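Local structure of Phosphoglucosamine/phosphogalactosamine mutase (Sulfolobus tokodaii, 2F7L) at residues I56-L61 with V66-G71; G12-E17 with D51-I56. The protein interconverts the 6-phosphate and 1-phosphate forms of glucosamine and galactosamine, using magnesium, for the synthesis of UDP-N-acetylglucosamine and UDP-N-acetylgalactosamine. All coordinates share one frame; numbering follows the deposited sequence.

Contact 1 of 2, residues I56-L61 with V66-G71; sequences IVEGGL and VEVYDG
Leu-61 O accepts a hydrogen bond from Val-66 N at 2.9 Å, with an angle of 162° at the hydrogen. The bond ties a carbonyl near the end of helix 50-63 to the residue just before strand 67-73, and so closes the tight connection between them. Beyond it the helix and strand segments run almost antiparallel, at 161°, their axes 8.7 Å apart. Aliphatic side chains make much of the contact between them. Leu-61 touches chiefly through its root: CB lies 3.6 Å from Val-68 CG2 and 3.9 Å from Val-66 CB, a link between two valines two residues apart, Val-66 just before the strand and Val-68 within it. Val-68 has CG1 anti to its backbone N (chi1 -176°), which leaves CG2 for Leu-61 and sends CG1 to Glu-58 CG, 3.8 Å away. Beta-branched valine suits this place, since its two methyls can serve two helix residues about one turn apart. Glu-58 crosses Val-68 at about a right angle, packing with its methylene chain before its extended end carries the carboxylate on to Asp-70. The two acid groups stand with their planes nearly perpendicular; the apparent closeness of their oxygens is doubtful at this resolution. Asp-70 OD1 is held separately by the backbone N of Gly-72. Replacing Glu-58 by a residue as short as alanine would probably open a gap beside Val-68 CG1, where the methylene at CG now packs. The contact belongs to a beta-alpha-beta crossover of the first alpha/beta/alpha domain: Val-42 of the adjacent parallel strand 39-44 meets both Leu-61 and Val-68, Val-145 flanks Glu-58, and helix 20-34 packs against Val-57.

Contact 2 of 2, residues G12-E17 with D51-I56; sequences GIVNKE and DMLVKI
Val-14 and Leu-53 have the nearest CA atoms, 9.1 Å apart, so the loop that follows strand 10-13 meets helix 50-63 through side chains and not through backbone. Val-14 CG2 rests 4.0 Å from Leu-53 CD1, the two branched groups sliding past each other in opposite directions. Leucine suits the helix position because its arm carries CD1 out to Val-14, while Ile-94 and Val-23 also pack on it. Next to this pair, Met-52 crosses Asn-15 at about a right angle. With CG anti to the backbone N (chi1 -178°) and two bends farther on, the thioether chain brings CE to the side-chain amide, 3.6 Å from Asn-15 ND2. Asn-15 itself has a left-handed backbone conformation, which asparagine tolerates well, and this helps turn the chain. The loop is braced from within: Glu-17 OE1 takes Ile-13 N at 2.9 Å from above the carboxylate plane, while Ile-13 O accepts from both Lys-16 N and Glu-17 N. Both segments belong to the first alpha/beta/alpha domain, where Pro-20 of helix 20-34 touches Asn-15 and Asn-104 of strand 103-109 touches Val-14. No hydrogen bond spans the two segments; what joins loop to helix is small, nondirectional van der Waals contact, through aliphatic groups and a thioether methyl set against an amide.

In the fold
From the N terminus, the chain leaves strand 10-13 through the loop of contact 2, passes along helix 20-34 and strand 39-44, and returns at the start of helix 50-63, where contact 2 closes this long excursion. The helix then continues through Ile-56, common to both contacts, to contact 1, which closes the short turn into strand 67-73. The two closures are therefore in series, neither nested nor crossed, with centres about 14 Å apart. They also touch, Asp-70 OD2 lying 3.8 Å from Val-54 CG1. Together they tie one helix to the loop after an outermost strand and to inner strand 67-73, which runs parallel to strand 39-44 in the same domain I sheet.

Contact 1 of 2, residues I56-L61 with V66-G71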
loop_
_atom_site.group_PDB
_atom_site.type_symbol
_atom_site.label_atom_id
_atom_site.label_comp_id
_atom_site.label_asym_id
_atom_site.label_seq_id
_atom_site.Cartn_x
_atom_site.Cartn_y
_atom_site.Cartn_z
ATOM N N ILE A 56 -5.010 -4.613 24.647
ATOM C CA ILE A 56 -5.624 -3.340 24.990
ATOM C C ILE A 56 -6.859 -3.087 24.121
ATOM O O ILE A 56 -7.910 -2.698 24.633
ATOM C CB ILE A 56 -4.616 -2.144 24.831
ATOM C CG1 ILE A 56 -3.377 -2.347 25.728
ATOM C CG2 ILE A 56 -5.313 -0.833 25.191
ATOM C CD1 ILE A 56 -3.652 -2.312 27.237
ATOM N N VAL A 57 -6.723 -3.318 22.817
ATOM C CA VAL A 57 -7.816 -3.123 21.883
ATOM C C VAL A 57 -9.012 -4.005 22.252
ATOM O O VAL A 57 -10.148 -3.517 22.342
ATOM C CB VAL A 57 -7.352 -3.417 20.394
ATOM C CG1 VAL A 57 -8.575 -3.598 19.466
ATOM C CG2 VAL A 57 -6.461 -2.264 19.870
ATOM N N GLU A 58 -8.755 -5.297 22.461
ATOM C CA GLU A 58 -9.798 -6.256 22.826
ATOM C C GLU A 58 -10.490 -5.848 24.119
ATOM O O GLU A 58 -11.736 -5.898 24.228
ATOM C CB GLU A 58 -9.200 -7.652 22.952
ATOM C CG GLU A 58 -8.773 -8.172 21.603
ATOM C CD GLU A 58 -8.043 -9.504 21.631
ATOM O OE1 GLU A 58 -7.762 -9.981 20.513
ATOM O OE2 GLU A 58 -7.749 -10.060 22.724
ATOM N N GLY A 59 -9.684 -5.445 25.095
ATOM C CA GLY A 59 -10.245 -4.985 26.348
ATOM C C GLY A 59 -11.099 -3.758 26.064
ATOM O O GLY A 59 -12.207 -3.638 26.573
ATOM N N GLY A 60 -10.597 -2.857 25.225
ATOM C CA GLY A 60 -11.345 -1.657 24.886
ATOM C C GLY A 60 -12.664 -1.905 24.169
ATOM O O GLY A 60 -13.688 -1.278 24.486
ATOM N N LEU A 61 -12.658 -2.819 23.204
ATOM C CA LEU A 61 -13.874 -3.121 22.460
ATOM C C LEU A 61 -14.949 -3.833 23.326
ATOM O O LEU A 61 -16.158 -3.651 23.126
ATOM C CB LEU A 61 -13.506 -3.955 21.232
ATOM C CG LEU A 61 -12.591 -3.260 20.206
ATOM C CD1 LEU A 61 -11.957 -4.281 19.237
ATOM C CD2 LEU A 61 -13.407 -2.193 19.453
ATOM N N VAL A 66 -18.679 -4.699 22.029
ATOM C CA VAL A 66 -18.401 -5.258 20.716
ATOM C C VAL A 66 -18.149 -6.744 20.886
ATOM O O VAL A 66 -17.607 -7.161 21.902
ATOM C CB VAL A 66 -17.162 -4.584 20.088
ATOM C CG1 VAL A 66 -16.696 -5.371 18.893
ATOM C CG2 VAL A 66 -17.484 -3.126 19.707
ATOM N N GLU A 67 -18.571 -7.546 19.913
ATOM C CA GLU A 67 -18.340 -8.990 19.980
ATOM C C GLU A 67 -16.985 -9.144 19.295
ATOM O O GLU A 67 -16.906 -9.081 18.072
ATOM C CB GLU A 67 -19.422 -9.766 19.204
ATOM C CG GLU A 67 -19.558 -11.238 19.667
ATOM C CD GLU A 67 -20.046 -12.209 18.577
ATOM O OE1 GLU A 67 -19.908 -13.436 18.775
ATOM O OE2 GLU A 67 -20.568 -11.761 17.529
ATOM N N VAL A 68 -15.931 -9.338 20.076
ATOM C CA VAL A 68 -14.573 -9.422 19.544
ATOM C C VAL A 68 -14.006 -10.742 19.003
ATOM O O VAL A 68 -14.131 -11.782 19.629
ATOM C CB VAL A 68 -13.575 -8.921 20.606
ATOM C CG1 VAL A 68 -12.172 -8.915 20.035
ATOM C CG2 VAL A 68 -13.970 -7.542 21.085
ATOM N N TYR A 69 -13.345 -10.674 17.851
ATOM C CA TYR A 69 -12.686 -11.837 17.251
ATOM C C TYR A 69 -11.190 -11.591 17.013
ATOM O O TYR A 69 -10.778 -10.563 16.477
ATOM C CB TYR A 69 -13.312 -12.211 15.921
ATOM C CG TYR A 69 -14.666 -12.818 16.057
ATOM C CD1 TYR A 69 -15.761 -12.028 16.397
ATOM C CD2 TYR A 69 -14.859 -14.188 15.866
ATOM C CE1 TYR A 69 -17.008 -12.576 16.542
ATOM C CE2 TYR A 69 -16.110 -14.750 16.009
ATOM C CZ TYR A 69 -17.184 -13.937 16.346
ATOM O OH TYR A 69 -18.454 -14.456 16.465
ATOM N N ASP A 70 -10.392 -12.580 17.386
ATOM C CA ASP A 70 -8.944 -12.534 17.254
ATOM C C ASP A 70 -8.440 -13.341 16.040
ATOM O O ASP A 70 -8.573 -14.568 15.992
ATOM C CB ASP A 70 -8.327 -13.113 18.517
ATOM C CG ASP A 70 -6.939 -12.588 18.781
ATOM O OD1 ASP A 70 -6.068 -12.675 17.885
ATOM O OD2 ASP A 70 -6.721 -12.095 19.909
ATOM N N GLY A 71 -7.838 -12.653 15.080
ATOM C CA GLY A 71 -7.327 -13.325 13.907
ATOM C C GLY A 71 -5.821 -13.471 13.906
ATOM O O GLY A 71 -5.253 -13.845 12.892
#

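Contact 2 of 2, residues G12-E17 with D51-I56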
loop_
_atom_site.group_PDB
_atom_site.type_symbol
_atom_site.label_atom_id
_atom_site.label_comp_id
_atom_site.label_asym_id
_atom_site.label_seq_id
_atom_site.Cartn_x
_atom_site.Cartn_y
_atom_site.Cartn_z
ATOM N N GLY A 12 2.554 5.752 15.995
ATOM C CA GLY A 12 3.574 6.445 16.747
ATOM C C GLY A 12 4.529 5.431 17.318
ATOM O O GLY A 12 4.316 4.232 17.159
ATOM N N ILE A 13 5.583 5.902 17.969
ATOM C CA ILE A 13 6.545 4.999 18.557
ATOM C C ILE A 13 5.835 4.267 19.675
ATOM O O ILE A 13 5.229 4.877 20.559
ATOM C CB ILE A 13 7.758 5.766 19.081
ATOM C CG1 ILE A 13 8.538 6.314 17.886
ATOM C CG2 ILE A 13 8.653 4.859 19.918
ATOM C CD1 ILE A 13 9.512 7.363 18.272
ATOM N N VAL A 14 5.902 2.949 19.623
ATOM C CA VAL A 14 5.219 2.136 20.602
ATOM C C VAL A 14 5.734 2.338 22.021
ATOM O O VAL A 14 6.936 2.409 22.264
ATOM C CB VAL A 14 5.276 0.640 20.202
ATOM C CG1 VAL A 14 6.487 -0.032 20.832
ATOM C CG2 VAL A 14 3.962 -0.040 20.581
ATOM N N ASN A 15 4.777 2.432 22.941
ATOM C CA ASN A 15 4.993 2.639 24.362
ATOM C C ASN A 15 5.584 3.991 24.706
ATOM O O ASN A 15 6.204 4.154 25.752
ATOM C CB ASN A 15 5.841 1.521 24.960
ATOM C CG ASN A 15 5.169 0.872 26.157
ATOM O OD1 ASN A 15 3.980 1.094 26.397
ATOM N ND2 ASN A 15 5.912 0.060 26.899
ATOM N N LYS A 16 5.390 4.964 23.828
ATOM C CA LYS A 16 5.860 6.316 24.084
ATOM C C LYS A 16 4.796 7.295 23.636
ATOM O O LYS A 16 4.151 7.926 24.461
ATOM C CB LYS A 16 7.185 6.595 23.385
ATOM C CG LYS A 16 8.344 6.247 24.272
ATOM C CD LYS A 16 9.397 7.324 24.288
ATOM C CE LYS A 16 10.308 7.168 23.103
ATOM N NZ LYS A 16 9.514 7.183 21.836
ATOM N N GLU A 17 4.595 7.406 22.335
ATOM C CA GLU A 17 3.577 8.287 21.821
ATOM C C GLU A 17 2.354 7.392 21.709
ATOM O O GLU A 17 1.273 7.740 22.186
ATOM C CB GLU A 17 4.030 8.828 20.469
ATOM C CG GLU A 17 5.482 9.323 20.541
ATOM C CD GLU A 17 6.181 9.462 19.184
ATOM O OE1 GLU A 17 5.779 8.808 18.184
ATOM O OE2 GLU A 17 7.169 10.227 19.143
ATOM N N ASP A 51 1.428 -7.911 20.984
ATOM C CA ASP A 51 0.540 -8.516 21.943
ATOM C C ASP A 51 -0.041 -7.494 22.870
ATOM O O ASP A 51 -1.252 -7.452 23.088
ATOM C CB ASP A 51 1.274 -9.566 22.766
ATOM C CG ASP A 51 0.858 -10.974 22.396
ATOM O OD1 ASP A 51 1.179 -11.387 21.231
ATOM O OD2 ASP A 51 0.205 -11.642 23.269
ATOM N N MET A 52 0.820 -6.660 23.427
ATOM C CA MET A 52 0.328 -5.674 24.348
ATOM C C MET A 52 -0.862 -4.948 23.736
ATOM O O MET A 52 -1.953 -4.942 24.315
ATOM C CB MET A 52 1.432 -4.698 24.706
ATOM C CG MET A 52 1.006 -3.667 25.717
ATOM S SD MET A 52 1.518 -2.074 25.156
ATOM C CE MET A 52 3.055 -1.906 25.895
ATOM N N LEU A 53 -0.662 -4.385 22.544
ATOM C CA LEU A 53 -1.709 -3.636 21.863
ATOM C C LEU A 53 -2.968 -4.407 21.504
ATOM O O LEU A 53 -4.054 -3.853 21.540
ATOM C CB LEU A 53 -1.138 -2.949 20.632
ATOM C CG LEU A 53 -0.176 -1.801 20.998
ATOM C CD1 LEU A 53 0.223 -1.001 19.744
ATOM C CD2 LEU A 53 -0.848 -0.874 22.042
ATOM N N VAL A 54 -2.851 -5.686 21.168
ATOM C CA VAL A 54 -4.047 -6.453 20.844
ATOM C C VAL A 54 -4.860 -6.665 22.114
ATOM O O VAL A 54 -6.086 -6.653 22.081
ATOM C CB VAL A 54 -3.695 -7.821 20.219
ATOM C CG1 VAL A 54 -4.901 -8.799 20.338
ATOM C CG2 VAL A 54 -3.304 -7.612 18.750
ATOM N N LYS A 55 -4.186 -6.867 23.239
ATOM C CA LYS A 55 -4.915 -7.053 24.477
ATOM C C LYS A 55 -5.654 -5.752 24.861
ATOM O O LYS A 55 -6.791 -5.783 25.335
ATOM C CB LYS A 55 -3.949 -7.466 25.586
ATOM C CG LYS A 55 -3.166 -8.735 25.288
ATOM C CD LYS A 55 -3.934 -9.995 25.639
ATOM C CE LYS A 55 -3.906 -10.979 24.459
ATOM N NZ LYS A 55 -2.572 -11.011 23.746
ATOM N N ILE A 56 -5.010 -4.613 24.647
ATOM C CA ILE A 56 -5.624 -3.340 24.990
ATOM C C ILE A 56 -6.859 -3.087 24.121
ATOM O O ILE A 56 -7.910 -2.698 24.633
ATOM C CB ILE A 56 -4.616 -2.144 24.831
ATOM C CG1 ILE A 56 -3.377 -2.347 25.728
ATOM C CG2 ILE A 56 -5.313 -0.833 25.191
ATOM C CD1 ILE A 56 -3.652 -2.312 27.237
#